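Local coordinates for protein terminal oxygenase component of carbazole 1,9a-dioxygenase (Nocardioides aromaticivorans, PDB 3GCF) that probably dihydroxylates carbazole at the angular position as the terminal oxygenase of a Rieske non-heme iron dioxygenase, using electrons passed to it by a ferredoxin, at residues Ala38-Asp41 with His42-Ala45. Residues are numbered along the deposited sequence; the frame is centred on the assembly and turned at random.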
ATOM      1  N   ALA A  38      21.701   8.357 -15.874  1.00  9.57           N
ATOM      2  CA  ALA A  38      20.566   8.962 -15.186  1.00  9.51           C
ATOM      3  C   ALA A  38      19.447   9.295 -16.163  1.00  9.61           C
ATOM      4  O   ALA A  38      18.266   9.177 -15.845  1.00 10.77           O
ATOM      5  CB  ALA A  38      21.010  10.239 -14.468  1.00  8.81           C
ATOM      6  N   ALA A  39      19.829   9.711 -17.361  1.00  9.17           N
ATOM      7  CA  ALA A  39      18.856  10.101 -18.362  1.00  9.25           C
ATOM      8  C   ALA A  39      19.560  10.276 -19.689  1.00  9.56           C
ATOM      9  O   ALA A  39      20.770  10.080 -19.792  1.00 10.69           O
ATOM     10  CB  ALA A  39      18.209  11.419 -17.949  1.00  6.89           C
ATOM     11  N   PHE A  40      18.794  10.648 -20.707  1.00  9.97           N
ATOM     12  CA  PHE A  40      19.359  10.894 -22.020  1.00 10.62           C
ATOM     13  C   PHE A  40      19.549  12.395 -22.151  1.00 11.82           C
ATOM     14  O   PHE A  40      18.729  13.179 -21.670  1.00 12.28           O
ATOM     15  CB  PHE A  40      18.431  10.349 -23.100  1.00  9.81           C
ATOM     16  CG  PHE A  40      18.421   8.857 -23.161  1.00 12.03           C
ATOM     17  CD1 PHE A  40      19.438   8.173 -23.821  1.00  9.75           C
ATOM     18  CD2 PHE A  40      17.449   8.126 -22.483  1.00  9.67           C
ATOM     19  CE1 PHE A  40      19.493   6.779 -23.801  1.00 11.89           C
ATOM     20  CE2 PHE A  40      17.495   6.732 -22.455  1.00 11.82           C
ATOM     21  CZ  PHE A  40      18.519   6.058 -23.113  1.00 11.27           C
ATOM     22  N   ASP A  41      20.640  12.788 -22.793  1.00 11.95           N
ATOM     23  CA  ASP A  41      20.956  14.193 -22.963  1.00 13.95           C
ATOM     24  C   ASP A  41      19.820  15.015 -23.569  1.00 15.29           C
ATOM     25  O   ASP A  41      19.579  16.153 -23.154  1.00 14.41           O
ATOM     26  CB  ASP A  41      22.211  14.343 -23.820  1.00 14.02           C
ATOM     27  CG  ASP A  41      22.765  15.749 -23.792  1.00 15.58           C
ATOM     28  OD1 ASP A  41      23.019  16.272 -22.684  1.00 15.63           O
ATOM     29  OD2 ASP A  41      22.948  16.332 -24.873  1.00 18.07           O
ATOM     30  N   HIS A  42      19.114  14.445 -24.539  1.00 15.87           N
ATOM     31  CA  HIS A  42      18.031  15.175 -25.184  1.00 18.53           C
ATOM     32  C   HIS A  42      16.780  15.374 -24.328  1.00 16.56           C
ATOM     33  O   HIS A  42      15.827  16.014 -24.756  1.00 15.42           O
ATOM     34  CB  HIS A  42      17.689  14.515 -26.527  1.00 23.08           C
ATOM     35  CG  HIS A  42      18.766  14.684 -27.558  1.00 33.38           C
ATOM     36  ND1 HIS A  42      18.674  14.167 -28.834  1.00 37.01           N
ATOM     37  CD2 HIS A  42      19.963  15.320 -27.498  1.00 35.20           C
ATOM     38  CE1 HIS A  42      19.765  14.477 -29.513  1.00 37.74           C
ATOM     39  NE2 HIS A  42      20.563  15.176 -28.724  1.00 37.75           N
ATOM     40  N   GLU A  43      16.790  14.834 -23.117  1.00 16.00           N
ATOM     41  CA  GLU A  43      15.659  15.009 -22.211  1.00 17.63           C
ATOM     42  C   GLU A  43      15.800  16.363 -21.522  1.00 17.29           C
ATOM     43  O   GLU A  43      14.863  16.852 -20.892  1.00 16.92           O
ATOM     44  CB  GLU A  43      15.644  13.930 -21.123  1.00 16.11           C
ATOM     45  CG  GLU A  43      15.281  12.534 -21.581  1.00 18.02           C
ATOM     46  CD  GLU A  43      15.197  11.570 -20.408  1.00 18.56           C
ATOM     47  OE1 GLU A  43      14.387  11.820 -19.495  1.00 20.67           O
ATOM     48  OE2 GLU A  43      15.942  10.572 -20.389  1.00 18.50           O
ATOM     49  N   LEU A  44      16.982  16.959 -21.646  1.00 17.68           N
ATOM     50  CA  LEU A  44      17.264  18.230 -20.996  1.00 18.85           C
ATOM     51  C   LEU A  44      17.572  19.398 -21.919  1.00 18.64           C
ATOM     52  O   LEU A  44      18.636  19.456 -22.536  1.00 19.80           O
ATOM     53  CB  LEU A  44      18.434  18.063 -20.029  1.00 17.96           C
ATOM     54  CG  LEU A  44      18.260  17.185 -18.794  1.00 20.88           C
ATOM     55  CD1 LEU A  44      19.541  16.406 -18.530  1.00 18.89           C
ATOM     56  CD2 LEU A  44      17.897  18.058 -17.603  1.00 21.13           C
ATOM     57  N   ALA A  45      16.635  20.331 -22.006  1.00 19.04           N
ATOM     58  CA  ALA A  45      16.834  21.528 -22.804  1.00 20.10           C
ATOM     59  C   ALA A  45      17.316  22.567 -21.789  1.00 20.81           C
ATOM     60  O   ALA A  45      17.196  22.354 -20.580  1.00 19.88           O
ATOM     61  CB  ALA A  45      15.524  21.966 -23.434  1.00 19.88           C
TER
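Phe40 and Glu43 are hydrogen-bonded to each other twice, once in each direction: the backbone N of Phe40 gives its hydrogen to the carboxylate OE2 of Glu43 at 2.9 Å, and the backbone N of Glu43 gives its own to the carbonyl O of Phe40. The first bond is nearly straight (167°), yet it reaches OE2 from above the carboxylate plane. Glu43 suits the task because its chain is long enough to turn back to a residue three places earlier: with CG beside its own backbone N (chi1 -71°) and the chain extended beyond, CG passes 3.5 Å from Phe40 O. OE2 then lies at the edge of the Phe40 ring, near its plane and 3.6 Å from CD2; the small methyl of Ala39 lets it come within 3.4 Å of CB. The other oxygen, OE1, makes a salt bridge with Arg170, so both carboxylate oxygens have a partner.

Here strand 34-40, at one border of the antiparallel sheet of the Rieske domain, gives way to a short 3-10 segment, residues 41-43. Just before it, Ala38 and Ala39 both face Val139 in a classic beta bulge. The next bond runs from Leu44 N to Asp41 O (3.1 Å), overlapping the one that Phe40 O accepts. In acidic Asp41, CG stands anti to the backbone N (chi1 -168°), and OD1 pairs with basic Arg63 in a salt bridge. Leu44, aliphatic and buried, packs on Val50, Leu61 and Val68, whereas His42, a polar residue, is exposed.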